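Local structure of pyruvate kinase (Pseudomonas aeruginosa, 6QXL) at residues Ser2-Lys7 against Gly338-Pro343; Ile30-Leu35 against Val415-Gly420; His270-Asn275 against Met393-Ser398; Ala297-Val302 against Ala333-Gly338. The protein probably catalyses the last step of glycolysis, moving the phosphoryl group of phosphoenolpyruvate onto ADP to yield pyruvate and ATP, and is a magnesium-binding homotetramer. One frame throughout, in Å; residues are numbered along the deposited sequence.

Contact 1: residues Ser2-Lys7 against Gly338-Pro343; sequences SVRRTK and GAEKHP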
loop_
_atom_site.group_PDB
_atom_site.type_symbol
_atom_site.label_atom_id
_atom_site.label_comp_id
_atom_site.label_asym_id
_atom_site.label_seq_id
_atom_site.Cartn_x
_atom_site.Cartn_y
_atom_site.Cartn_z
ATOM N N SER A 2 -13.730 19.874 -18.906
ATOM C CA SER A 2 -12.418 19.956 -19.562
ATOM C C SER A 2 -12.456 19.327 -20.949
ATOM O O SER A 2 -13.362 18.548 -21.305
ATOM C CB SER A 2 -11.359 19.243 -18.740
ATOM O OG SER A 2 -11.357 19.652 -17.398
ATOM N N VAL A 3 -11.456 19.648 -21.738
ATOM C CA VAL A 3 -11.309 19.033 -23.030
ATOM C C VAL A 3 -11.189 17.524 -22.888
ATOM O O VAL A 3 -10.438 17.013 -22.066
ATOM C CB VAL A 3 -10.119 19.649 -23.807
ATOM C CG1 VAL A 3 -8.834 19.880 -22.992
ATOM C CG2 VAL A 3 -9.783 18.907 -25.101
ATOM N N ARG A 4 -11.975 16.808 -23.682
ATOM C CA ARG A 4 -11.967 15.346 -23.661
ATOM C C ARG A 4 -10.569 14.830 -23.982
ATOM O O ARG A 4 -9.906 15.336 -24.865
ATOM C CB ARG A 4 -12.963 14.785 -24.670
ATOM C CG ARG A 4 -12.779 13.313 -25.030
ATOM C CD ARG A 4 -13.951 12.838 -25.872
ATOM N NE ARG A 4 -14.131 13.641 -27.072
ATOM C CZ ARG A 4 -13.526 13.431 -28.231
ATOM N NH1 ARG A 4 -12.670 12.428 -28.412
ATOM N NH2 ARG A 4 -13.803 14.237 -29.262
ATOM N N ARG A 5 -10.149 13.807 -23.257
ATOM C CA ARG A 5 -8.855 13.186 -23.435
ATOM C C ARG A 5 -8.899 11.873 -24.182
ATOM O O ARG A 5 -7.974 11.552 -24.926
ATOM C CB ARG A 5 -8.199 12.960 -22.076
ATOM C CG ARG A 5 -7.963 14.251 -21.279
ATOM C CD ARG A 5 -7.438 13.904 -19.864
ATOM N NE ARG A 5 -6.073 13.381 -19.852
ATOM C CZ ARG A 5 -4.979 14.123 -19.985
ATOM N NH1 ARG A 5 -5.052 15.433 -20.164
ATOM N NH2 ARG A 5 -3.778 13.555 -19.955
ATOM N N THR A 6 -9.948 11.081 -23.973
ATOM C CA THR A 6 -10.064 9.791 -24.647
ATOM C C THR A 6 -10.430 10.034 -26.098
ATOM O O THR A 6 -11.267 10.892 -26.393
ATOM C CB THR A 6 -11.110 8.904 -23.941
ATOM O OG1 THR A 6 -10.765 8.797 -22.551
ATOM C CG2 THR A 6 -11.143 7.521 -24.555
ATOM N N LYS A 7 -9.809 9.284 -26.999
ATOM C CA LYS A 7 -9.966 9.551 -28.425
ATOM C C LYS A 7 -11.020 8.648 -29.031
ATOM O O LYS A 7 -11.275 7.564 -28.538
ATOM C CB LYS A 7 -8.633 9.404 -29.147
ATOM C CG LYS A 7 -7.532 10.291 -28.583
ATOM C CD LYS A 7 -7.893 11.789 -28.620
ATOM C CE LYS A 7 -6.739 12.665 -28.129
ATOM N NZ LYS A 7 -5.517 12.525 -28.990
ATOM N N GLY A 338 -17.401 12.708 -19.068
ATOM C CA GLY A 338 -17.932 12.463 -17.730
ATOM C C GLY A 338 -17.046 11.502 -16.947
ATOM O O GLY A 338 -16.699 11.764 -15.803
ATOM N N ALA A 339 -16.650 10.405 -17.585
ATOM C CA ALA A 339 -15.819 9.433 -16.930
ATOM C C ALA A 339 -14.435 9.989 -16.564
ATOM O O ALA A 339 -13.822 9.545 -15.580
ATOM C CB ALA A 339 -15.670 8.202 -17.808
ATOM N N GLU A 340 -13.945 10.952 -17.348
ATOM C CA GLU A 340 -12.633 11.539 -17.085
ATOM C C GLU A 340 -12.586 12.410 -15.819
ATOM O O GLU A 340 -11.500 12.665 -15.313
ATOM C CB GLU A 340 -12.133 12.313 -18.312
ATOM C CG GLU A 340 -11.631 11.391 -19.416
ATOM C CD GLU A 340 -11.648 12.004 -20.822
ATOM O OE1 GLU A 340 -11.702 13.254 -20.968
ATOM O OE2 GLU A 340 -11.604 11.204 -21.791
ATOM N N LYS A 341 -13.740 12.841 -15.309
ATOM C CA LYS A 341 -13.793 13.561 -14.034
ATOM C C LYS A 341 -13.535 12.674 -12.811
ATOM O O LYS A 341 -13.194 13.174 -11.757
ATOM C CB LYS A 341 -15.132 14.264 -13.853
ATOM C CG LYS A 341 -15.494 15.236 -14.971
ATOM C CD LYS A 341 -16.687 16.108 -14.587
ATOM C CE LYS A 341 -17.994 15.329 -14.344
ATOM N NZ LYS A 341 -19.028 16.269 -13.876
ATOM N N HIS A 342 -13.676 11.362 -12.956
ATOM C CA HIS A 342 -13.432 10.432 -11.845
ATOM C C HIS A 342 -12.011 10.623 -11.278
ATOM O O HIS A 342 -11.075 10.896 -12.037
ATOM C CB HIS A 342 -13.613 8.989 -12.313
ATOM C CG HIS A 342 -14.004 8.028 -11.227
ATOM N ND1 HIS A 342 -13.105 7.184 -10.607
ATOM C CD2 HIS A 342 -15.210 7.758 -10.667
ATOM C CE1 HIS A 342 -13.736 6.450 -9.710
ATOM N NE2 HIS A 342 -15.008 6.792 -9.713
ATOM N N PRO A 343 -11.857 10.509 -9.947
ATOM C CA PRO A 343 -10.519 10.624 -9.343
ATOM C C PRO A 343 -9.456 9.632 -9.826
ATOM O O PRO A 343 -8.286 9.996 -9.894
ATOM C CB PRO A 343 -10.793 10.438 -7.846
ATOM C CG PRO A 343 -12.198 10.899 -7.671
ATOM C CD PRO A 343 -12.909 10.462 -8.914
HETATM O O HOH W 1 -11.722 15.548 -19.553
#
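R5 and E340 mark the closest approach of the two backbones, their CA atoms 7.6 Å apart: 2-7 runs as an irregular chain past the C-terminal end of helix 325-340. E340 spans that distance with a side chain extended beyond CG, and its carboxylate receives consecutive peptide N-H groups. R5 N donates to E340 OE1 at 2.8 Å, nearly straight at 162°, on the syn side though well out of the carboxylate plane. OE2 takes two bonds: T6 N, 2.7 Å from E340 OE2, comes from above the plane, and T6 OG1, also 2.7 Å from E340 OE2, on the anti side. Threonine suits this place because a chi1 of -55° sets its hydroxyl beside its own backbone N, so both donors converge on one oxygen. Water 1 gives a further bond to OE1 and links it to V3 O. R4 turns elsewhere, NH1 donating to T6 O at 2.9 Å within its own segment and forming a salt bridge with D31. Since 2-7 leads into the first barrel strand, 7-11, and helix 325-340 follows the last, 312-315, the grip joins the two ends of a (beta/alpha)8 (TIM) barrel.

Contact 2: residues Ile30-Leu35 against Val415-Gly420; sequences IDVARL and VAMFRG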
loop_
_atom_site.group_PDB
_atom_site.type_symbol
_atom_site.label_atom_id
_atom_site.label_comp_id
_atom_site.label_asym_id
_atom_site.label_seq_id
_atom_site.Cartn_x
_atom_site.Cartn_y
_atom_site.Cartn_z
ATOM N N ILE A 30 -14.522 13.556 -34.021
ATOM C CA ILE A 30 -13.783 12.328 -34.287
ATOM C C ILE A 30 -12.286 12.611 -34.332
ATOM O O ILE A 30 -11.857 13.642 -34.817
ATOM C CB ILE A 30 -14.235 11.596 -35.563
ATOM C CG1 ILE A 30 -13.957 12.378 -36.836
ATOM C CG2 ILE A 30 -15.716 11.245 -35.495
ATOM C CD1 ILE A 30 -13.754 11.443 -38.016
ATOM N N ASP A 31 -11.497 11.700 -33.801
ATOM C CA ASP A 31 -10.048 11.840 -33.823
ATOM C C ASP A 31 -9.393 10.902 -34.847
ATOM O O ASP A 31 -8.266 11.151 -35.271
ATOM C CB ASP A 31 -9.479 11.610 -32.411
ATOM C CG ASP A 31 -10.202 12.458 -31.335
ATOM O OD1 ASP A 31 -9.953 13.704 -31.221
ATOM O OD2 ASP A 31 -11.048 11.875 -30.596
ATOM N N VAL A 32 -10.071 9.821 -35.229
ATOM C CA VAL A 32 -9.526 8.868 -36.202
ATOM C C VAL A 32 -10.668 8.328 -37.059
ATOM O O VAL A 32 -11.714 7.950 -36.536
ATOM C CB VAL A 32 -8.841 7.676 -35.520
ATOM C CG1 VAL A 32 -8.282 6.687 -36.540
ATOM C CG2 VAL A 32 -7.742 8.163 -34.620
ATOM N N ALA A 33 -10.455 8.292 -38.371
ATOM C CA ALA A 33 -11.396 7.690 -39.286
ATOM C C ALA A 33 -10.842 6.343 -39.707
ATOM O O ALA A 33 -9.691 6.254 -40.159
ATOM C CB ALA A 33 -11.602 8.579 -40.500
ATOM N N ARG A 34 -11.657 5.296 -39.549
ATOM C CA ARG A 34 -11.250 3.945 -39.904
ATOM C C ARG A 34 -11.857 3.591 -41.260
ATOM O O ARG A 34 -13.059 3.772 -41.479
ATOM C CB ARG A 34 -11.724 2.953 -38.830
ATOM C CG ARG A 34 -11.618 1.476 -39.188
ATOM C CD ARG A 34 -11.891 0.647 -37.948
ATOM N NE ARG A 34 -11.952 -0.790 -38.262
ATOM C CZ ARG A 34 -13.051 -1.480 -38.562
ATOM N NH1 ARG A 34 -14.250 -0.913 -38.591
ATOM N NH2 ARG A 34 -12.949 -2.771 -38.826
ATOM N N LEU A 35 -11.019 3.086 -42.150
ATOM C CA LEU A 35 -11.434 2.678 -43.469
ATOM C C LEU A 35 -11.327 1.172 -43.475
ATOM O O LEU A 35 -10.214 0.625 -43.435
ATOM C CB LEU A 35 -10.527 3.290 -44.538
ATOM C CG LEU A 35 -10.258 4.788 -44.414
ATOM C CD1 LEU A 35 -9.371 5.205 -45.597
ATOM C CD2 LEU A 35 -11.516 5.625 -44.434
ATOM N N VAL A 415 -0.452 11.441 -33.390
ATOM C CA VAL A 415 -0.786 11.648 -31.986
ATOM C C VAL A 415 -2.280 11.847 -31.756
ATOM O O VAL A 415 -2.721 11.868 -30.617
ATOM C CB VAL A 415 0.023 12.795 -31.367
ATOM C CG1 VAL A 415 1.502 12.546 -31.553
ATOM C CG2 VAL A 415 -0.372 14.140 -31.955
ATOM N N ALA A 416 -3.066 11.956 -32.819
ATOM C CA ALA A 416 -4.512 12.072 -32.659
ATOM C C ALA A 416 -5.138 10.879 -31.917
ATOM O O ALA A 416 -6.151 11.036 -31.261
ATOM C CB ALA A 416 -5.186 12.277 -34.009
ATOM N N MET A 417 -4.521 9.714 -32.012
ATOM C CA MET A 417 -4.983 8.560 -31.273
ATOM C C MET A 417 -4.427 8.430 -29.843
ATOM O O MET A 417 -4.841 7.529 -29.125
ATOM C CB MET A 417 -4.669 7.275 -32.037
ATOM C CG MET A 417 -5.698 6.155 -31.833
ATOM S SD MET A 417 -5.117 4.664 -32.662
ATOM C CE MET A 417 -5.733 4.947 -34.273
ATOM N N PHE A 418 -3.528 9.317 -29.416
ATOM C CA PHE A 418 -2.913 9.229 -28.093
ATOM C C PHE A 418 -3.815 9.906 -27.064
ATOM O O PHE A 418 -4.166 11.069 -27.212
ATOM C CB PHE A 418 -1.555 9.937 -28.055
ATOM C CG PHE A 418 -0.477 9.338 -28.925
ATOM C CD1 PHE A 418 -0.698 8.269 -29.775
ATOM C CD2 PHE A 418 0.793 9.889 -28.889
ATOM C CE1 PHE A 418 0.325 7.753 -30.556
ATOM C CE2 PHE A 418 1.819 9.388 -29.677
ATOM C CZ PHE A 418 1.580 8.310 -30.510
ATOM N N ARG A 419 -4.150 9.208 -25.993
ATOM C CA ARG A 419 -5.012 9.788 -24.991
ATOM C C ARG A 419 -4.378 11.034 -24.364
ATOM O O ARG A 419 -3.244 10.989 -23.908
ATOM C CB ARG A 419 -5.331 8.783 -23.882
ATOM C CG ARG A 419 -6.243 9.343 -22.790
ATOM C CD ARG A 419 -6.734 8.237 -21.900
ATOM N NE ARG A 419 -7.444 8.749 -20.721
ATOM C CZ ARG A 419 -8.367 8.078 -20.043
ATOM N NH1 ARG A 419 -8.716 6.856 -20.432
ATOM N NH2 ARG A 419 -8.949 8.630 -18.992
ATOM N N GLY A 420 -5.139 12.126 -24.328
ATOM C CA GLY A 420 -4.735 13.349 -23.653
ATOM C C GLY A 420 -3.779 14.246 -24.456
ATOM O O GLY A 420 -3.368 15.281 -23.943
#
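The interface between the TIM barrel and the alpha/beta domain is built here from D31 and V32, at the N-terminal end of barrel strand 32-36, and from A416 and M417 of a short 3-10 turn. The backbones come closest at D31 and A416, with CA atoms 5.7 Å apart. The small methyl of alanine permits this: A416 CB rests against D31 O at 3.5 Å, and in return D31 CB lies 3.6 Å from A416 O. Beside them V32 meets M417 through apolar contact alone. The methionine is bent at its last torsion (chi3 -86°), which brings CE up to the fork of the valine, 3.8 Å from V32 CG1 and equally far from V32 CG2. V32 CG2 also touches M417 CG, 4.0 Å away, so a flexible thioether chain fits itself to a rigid branched one. The D31 carboxylate turns to salt bridges with R4 and R61, while K7 NZ donates to A416 O. Around this pair, V32 is flanked by V9 of strand 7-11 and by A64 and L66 of strand 64-68, M417 too reaches L66, and the turn itself connects helix 409-414 to strand 421-425.

Contact 3: residues His270-Asn275 against Met393-Ser398; sequences HARRNN and MSRIRS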
loop_
_atom_site.group_PDB
_atom_site.type_symbol
_atom_site.label_atom_id
_atom_site.label_comp_id
_atom_site.label_asym_id
_atom_site.label_seq_id
_atom_site.Cartn_x
_atom_site.Cartn_y
_atom_site.Cartn_z
ATOM N N HIS A 270 -1.442 -4.292 -20.309
ATOM C CA HIS A 270 -0.184 -4.758 -20.880
ATOM C C HIS A 270 0.272 -3.866 -22.025
ATOM O O HIS A 270 1.462 -3.599 -22.170
ATOM C CB HIS A 270 -0.278 -6.218 -21.309
ATOM C CG HIS A 270 -0.256 -7.181 -20.158
ATOM N ND1 HIS A 270 0.297 -8.432 -20.246
ATOM C CD2 HIS A 270 -0.705 -7.057 -18.884
ATOM C CE1 HIS A 270 0.156 -9.056 -19.090
ATOM N NE2 HIS A 270 -0.451 -8.242 -18.246
ATOM N N ALA A 271 -0.668 -3.364 -22.815
ATOM C CA ALA A 271 -0.323 -2.414 -23.867
ATOM C C ALA A 271 0.361 -1.189 -23.284
ATOM O O ALA A 271 1.463 -0.816 -23.718
ATOM C CB ALA A 271 -1.551 -2.019 -24.659
ATOM N N ARG A 272 -0.262 -0.579 -22.282
ATOM C CA ARG A 272 0.306 0.624 -21.681
ATOM C C ARG A 272 1.676 0.344 -21.058
ATOM O O ARG A 272 2.597 1.144 -21.187
ATOM C CB ARG A 272 -0.646 1.224 -20.646
ATOM C CG ARG A 272 -1.945 1.740 -21.220
ATOM C CD ARG A 272 -2.973 2.129 -20.176
ATOM N NE ARG A 272 -2.473 3.162 -19.310
ATOM C CZ ARG A 272 -2.354 3.105 -17.981
ATOM N NH1 ARG A 272 -2.796 2.057 -17.286
ATOM N NH2 ARG A 272 -1.820 4.146 -17.338
ATOM N N ARG A 273 1.826 -0.795 -20.404
ATOM C CA ARG A 273 3.110 -1.134 -19.795
ATOM C C ARG A 273 4.225 -1.244 -20.817
ATOM O O ARG A 273 5.352 -0.843 -20.525
ATOM C CB ARG A 273 3.033 -2.439 -19.049
ATOM C CG ARG A 273 2.323 -2.303 -17.772
ATOM C CD ARG A 273 2.472 -3.592 -17.030
ATOM N NE ARG A 273 1.810 -3.404 -15.762
ATOM C CZ ARG A 273 1.386 -4.373 -14.973
ATOM N NH1 ARG A 273 1.525 -5.659 -15.323
ATOM N NH2 ARG A 273 0.749 -4.028 -13.857
ATOM N N ASN A 274 3.901 -1.754 -21.999
ATOM C CA ASN A 274 4.872 -1.826 -23.084
ATOM C C ASN A 274 4.897 -0.570 -23.968
ATOM O O ASN A 274 5.422 -0.611 -25.064
ATOM C CB ASN A 274 4.615 -3.061 -23.940
ATOM C CG ASN A 274 4.888 -4.332 -23.205
ATOM O OD1 ASN A 274 6.039 -4.750 -23.106
ATOM N ND2 ASN A 274 3.839 -4.950 -22.683
ATOM N N ASN A 275 4.336 0.529 -23.484
ATOM C CA ASN A 275 4.383 1.811 -24.189
ATOM C C ASN A 275 3.750 1.786 -25.568
ATOM O O ASN A 275 4.262 2.367 -26.496
ATOM C CB ASN A 275 5.823 2.331 -24.220
ATOM C CG ASN A 275 6.394 2.559 -22.829
ATOM O OD1 ASN A 275 5.724 3.099 -21.965
ATOM N ND2 ASN A 275 7.634 2.207 -22.626
ATOM N N MET A 393 4.716 9.979 -22.372
ATOM C CA MET A 393 4.018 10.811 -21.399
ATOM C C MET A 393 2.586 10.316 -21.179
ATOM O O MET A 393 2.126 10.222 -20.043
ATOM C CB MET A 393 3.991 12.276 -21.824
ATOM C CG MET A 393 5.358 12.941 -21.887
ATOM S SD MET A 393 5.181 14.662 -22.352
ATOM C CE MET A 393 6.862 15.224 -22.188
ATOM N N SER A 394 1.908 9.951 -22.264
ATOM C CA SER A 394 0.488 9.645 -22.199
ATOM C C SER A 394 0.181 8.233 -21.687
ATOM O O SER A 394 -0.977 7.911 -21.470
ATOM C CB SER A 394 -0.148 9.888 -23.564
ATOM O OG SER A 394 0.435 9.071 -24.547
ATOM N N ARG A 395 1.213 7.411 -21.474
ATOM C CA ARG A 395 1.037 6.155 -20.745
ATOM C C ARG A 395 0.777 6.346 -19.253
ATOM O O ARG A 395 0.381 5.421 -18.592
ATOM C CB ARG A 395 2.250 5.243 -20.878
ATOM C CG ARG A 395 2.731 4.901 -22.273
ATOM C CD ARG A 395 1.654 4.408 -23.191
ATOM N NE ARG A 395 0.859 5.525 -23.701
ATOM C CZ ARG A 395 -0.326 5.399 -24.270
ATOM N NH1 ARG A 395 -0.889 4.199 -24.411
ATOM N NH2 ARG A 395 -0.962 6.491 -24.663
ATOM N N ILE A 396 0.999 7.537 -18.724
ATOM C CA ILE A 396 0.878 7.786 -17.298
ATOM C C ILE A 396 -0.442 8.470 -17.022
ATOM O O ILE A 396 -0.794 9.441 -17.680
ATOM C CB ILE A 396 2.044 8.682 -16.820
ATOM C CG1 ILE A 396 3.385 8.025 -17.114
ATOM C CG2 ILE A 396 1.940 8.983 -15.353
ATOM C CD1 ILE A 396 3.529 6.659 -16.508
ATOM N N ARG A 397 -1.161 7.981 -16.025
ATOM C CA ARG A 397 -2.440 8.581 -15.693
ATOM C C ARG A 397 -2.222 10.013 -15.287
ATOM O O ARG A 397 -1.355 10.291 -14.467
ATOM C CB ARG A 397 -3.133 7.846 -14.560
ATOM C CG ARG A 397 -3.708 6.487 -14.932
ATOM C CD ARG A 397 -4.142 5.736 -13.674
ATOM N NE ARG A 397 -5.493 5.166 -13.834
ATOM C CZ ARG A 397 -5.741 3.969 -14.313
ATOM N NH1 ARG A 397 -4.758 3.141 -14.671
ATOM N NH2 ARG A 397 -6.986 3.589 -14.459
ATOM N N SER A 398 -3.004 10.915 -15.864
ATOM C CA SER A 398 -2.953 12.319 -15.522
ATOM C C SER A 398 -4.162 13.025 -16.096
ATOM O O SER A 398 -4.855 12.489 -16.946
ATOM C CB SER A 398 -1.676 12.948 -16.109
ATOM O OG SER A 398 -1.646 14.357 -15.900
HETATM O O HOH W 2 -2.451 5.464 -20.916
HETATM O O HOH W 3 -0.446 5.369 -14.547
HETATM O O HOH W 4 -2.228 2.955 -14.201
#
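The guanidinium groups of R272 and R397 stand almost perpendicular, their planes 85° apart, and share water 4, which lies in plane at the edge of each. Water 3 sits at the edge of the R272 group as well, whereas water 2 lies over the centre of one face of the R395 guanidinium, whose edge donates to S394 OG. The site joins two domains: R272 belongs to barrel helix 260-273, which closes in a Schellman motif with N275 at positive phi as its C-prime residue, and 393-398 runs on from helix 388-394 of the alpha/beta domain. R272 NH1 and R397 NH1 are only 3.4 Å apart, like charges whose closeness is probably eased by water 4, 2.6 Å from R397 NH1 and accepting from both. Arginine suits the junction because its several N-H groups can serve several acceptors. R272 NH2 makes a weak, bent bond to R395 O (2.8 Å, 129°), and R272 NE donates to water 2, 2.8 Å away, which passes the link on to S394 O. Water 3 accepts from R397 N and weakly from R272 NH2. Outside the segments R395 forms a salt bridge with D311, T344 O takes R397 NE, and N275 OD1 accepts from R351. Bends at chi2 and chi3 fold R395 back against the helix end, where its aliphatic part packs on the asparagine, R395 CG 3.5 Å from N275 OD1.

Contact 4: residues Ala297-Val302 against Ala333-Gly338; sequences AEVSDV and ARVCQG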
loop_
_atom_site.group_PDB
_atom_site.type_symbol
_atom_site.label_atom_id
_atom_site.label_comp_id
_atom_site.label_asym_id
_atom_site.label_seq_id
_atom_site.Cartn_x
_atom_site.Cartn_y
_atom_site.Cartn_z
ATOM N N ALA A 297 -26.501 0.451 -20.583
ATOM C CA ALA A 297 -25.402 -0.499 -20.690
ATOM C C ALA A 297 -24.309 0.036 -21.593
ATOM O O ALA A 297 -23.136 -0.131 -21.307
ATOM C CB ALA A 297 -25.882 -1.856 -21.173
ATOM N N GLU A 298 -24.705 0.695 -22.670
ATOM C CA GLU A 298 -23.745 1.270 -23.609
ATOM C C GLU A 298 -22.966 2.416 -22.967
ATOM O O GLU A 298 -21.753 2.485 -23.106
ATOM C CB GLU A 298 -24.467 1.687 -24.903
ATOM C CG GLU A 298 -24.829 0.455 -25.725
ATOM C CD GLU A 298 -26.005 0.600 -26.672
ATOM O OE1 GLU A 298 -26.701 1.649 -26.647
ATOM O OE2 GLU A 298 -26.205 -0.372 -27.454
ATOM N N VAL A 299 -23.656 3.286 -22.242
ATOM C CA VAL A 299 -22.981 4.333 -21.499
ATOM C C VAL A 299 -21.966 3.726 -20.530
ATOM O O VAL A 299 -20.818 4.167 -20.480
ATOM C CB VAL A 299 -23.987 5.217 -20.732
ATOM C CG1 VAL A 299 -23.272 6.122 -19.745
ATOM C CG2 VAL A 299 -24.795 6.058 -21.715
ATOM N N SER A 300 -22.381 2.707 -19.798
ATOM C CA SER A 300 -21.504 2.047 -18.843
ATOM C C SER A 300 -20.291 1.409 -19.521
ATOM O O SER A 300 -19.183 1.486 -19.007
ATOM C CB SER A 300 -22.290 0.972 -18.074
ATOM O OG SER A 300 -21.465 0.265 -17.165
ATOM N N ASP A 301 -20.502 0.794 -20.675
ATOM C CA ASP A 301 -19.431 0.102 -21.384
ATOM C C ASP A 301 -18.324 1.094 -21.765
ATOM O O ASP A 301 -17.139 0.842 -21.524
ATOM C CB ASP A 301 -19.995 -0.578 -22.630
ATOM C CG ASP A 301 -18.943 -1.330 -23.429
ATOM O OD1 ASP A 301 -18.085 -2.014 -22.833
ATOM O OD2 ASP A 301 -18.999 -1.259 -24.676
ATOM N N VAL A 302 -18.731 2.232 -22.310
ATOM C CA VAL A 302 -17.789 3.218 -22.764
ATOM C C VAL A 302 -17.062 3.816 -21.559
ATOM O O VAL A 302 -15.838 3.927 -21.539
ATOM C CB VAL A 302 -18.496 4.307 -23.601
ATOM C CG1 VAL A 302 -17.532 5.446 -23.918
ATOM C CG2 VAL A 302 -19.040 3.717 -24.902
ATOM N N ALA A 333 -18.562 10.993 -27.072
ATOM C CA ALA A 333 -17.694 12.062 -26.577
ATOM C C ALA A 333 -18.147 12.587 -25.213
ATOM O O ALA A 333 -17.324 12.884 -24.355
ATOM C CB ALA A 333 -17.629 13.200 -27.594
ATOM N N ARG A 334 -19.450 12.688 -25.016
ATOM C CA ARG A 334 -19.992 13.211 -23.770
ATOM C C ARG A 334 -19.724 12.226 -22.617
ATOM O O ARG A 334 -19.382 12.631 -21.505
ATOM C CB ARG A 334 -21.487 13.442 -23.940
ATOM C CG ARG A 334 -22.062 14.570 -23.066
ATOM C CD ARG A 334 -23.519 14.319 -22.590
ATOM N NE ARG A 334 -24.373 13.758 -23.662
ATOM C CZ ARG A 334 -24.955 12.545 -23.689
ATOM N NH1 ARG A 334 -24.832 11.686 -22.670
ATOM N NH2 ARG A 334 -25.634 12.177 -24.788
ATOM N N VAL A 335 -19.845 10.932 -22.896
ATOM C CA VAL A 335 -19.638 9.929 -21.873
ATOM C C VAL A 335 -18.167 9.896 -21.464
ATOM O O VAL A 335 -17.855 9.764 -20.278
ATOM C CB VAL A 335 -20.139 8.558 -22.344
ATOM C CG1 VAL A 335 -19.791 7.464 -21.331
ATOM C CG2 VAL A 335 -21.641 8.598 -22.549
ATOM N N CYS A 336 -17.278 10.049 -22.443
ATOM C CA CYS A 336 -15.850 10.102 -22.152
ATOM C C CYS A 336 -15.531 11.272 -21.211
ATOM O O CYS A 336 -14.839 11.111 -20.209
ATOM C CB CYS A 336 -15.041 10.202 -23.438
ATOM S SG CYS A 336 -15.005 8.675 -24.407
ATOM N N GLN A 337 -16.070 12.447 -21.520
ATOM C CA GLN A 337 -15.825 13.602 -20.674
ATOM C C GLN A 337 -16.262 13.370 -19.242
ATOM O O GLN A 337 -15.546 13.768 -18.308
ATOM C CB GLN A 337 -16.535 14.826 -21.182
ATOM C CG GLN A 337 -15.783 15.608 -22.223
ATOM C CD GLN A 337 -16.580 16.895 -22.482
ATOM O OE1 GLN A 337 -17.602 16.807 -23.152
ATOM N NE2 GLN A 337 -16.197 18.053 -21.855
ATOM N N GLY A 338 -17.401 12.708 -19.068
ATOM C CA GLY A 338 -17.932 12.463 -17.730
ATOM C C GLY A 338 -17.046 11.502 -16.947
ATOM O O GLY A 338 -16.699 11.764 -15.803
#
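V299 and V335 bring two helical segments together, their CA atoms 6.5 Å apart and the segment axes 9.6 Å apart at closest, crossing at -55°. Both belong to the outer helical layer of the (beta/alpha)8 barrel: helix 296-307 makes the crossover from strand 277-281 to strand 312-315, and helix 325-340 comes after that last strand. The interface between the segments is apolar and without hydrogen bonds. V335 points at the opposing helix and sets its forked end against V299 and V302, which lie one turn apart. The two branches divide the work. V335 CG1 approaches the backbone carbonyl V299 O at 3.6 Å and V302 CG1 at 4.0 Å, while V335 CG2 touches both methyls of V299, each at 4.1 Å. All three valines hold CG1 anti to the backbone N (169° to 174°), a rotamer well suited to a beta-branched residue within a helix, and their short, branched side chains fill the space between the axes without long, flexible arms. Helix 296-307 continues the packing beyond V302, for V335 also touches A303 and C336 touches V306. Polar groups are directed elsewhere: D301 forms a salt bridge with R248, S300 and D301 pair with D301 and S300 of the second subunit, and R334 forms a salt bridge with D257 of that subunit. Cysteine, compact and weakly polar, suits the edge of such a buried patch, and its sulfur closes it, C336 SG lying 4.1 Å from V302 CG1.

How the contacts relate
Contacts 1 and 4 share helix 325-340 and G338; their centres are 10 Å apart, S2 O meets Q337 NE2 at 2.9 Å, and both touch the second subunit. Contact 1 also runs into contact 2, 15 Å away between centres, through K7 NZ and F418 O at 2.7 Å, and touches contact 3 where R5 NE lies 3.3 Å from S398 O. Contacts 2 and 3 both join the barrel to the alpha/beta domain and touch where R419 O packs on S394 CB. Neither contact touches a ligand through these side chains: V32 is about 13 Å from a bound malonate, N275 about 12 Å from glucose-6-phosphate. Contact 4 stays clear of contact 3, nearest atoms about 11 Å apart.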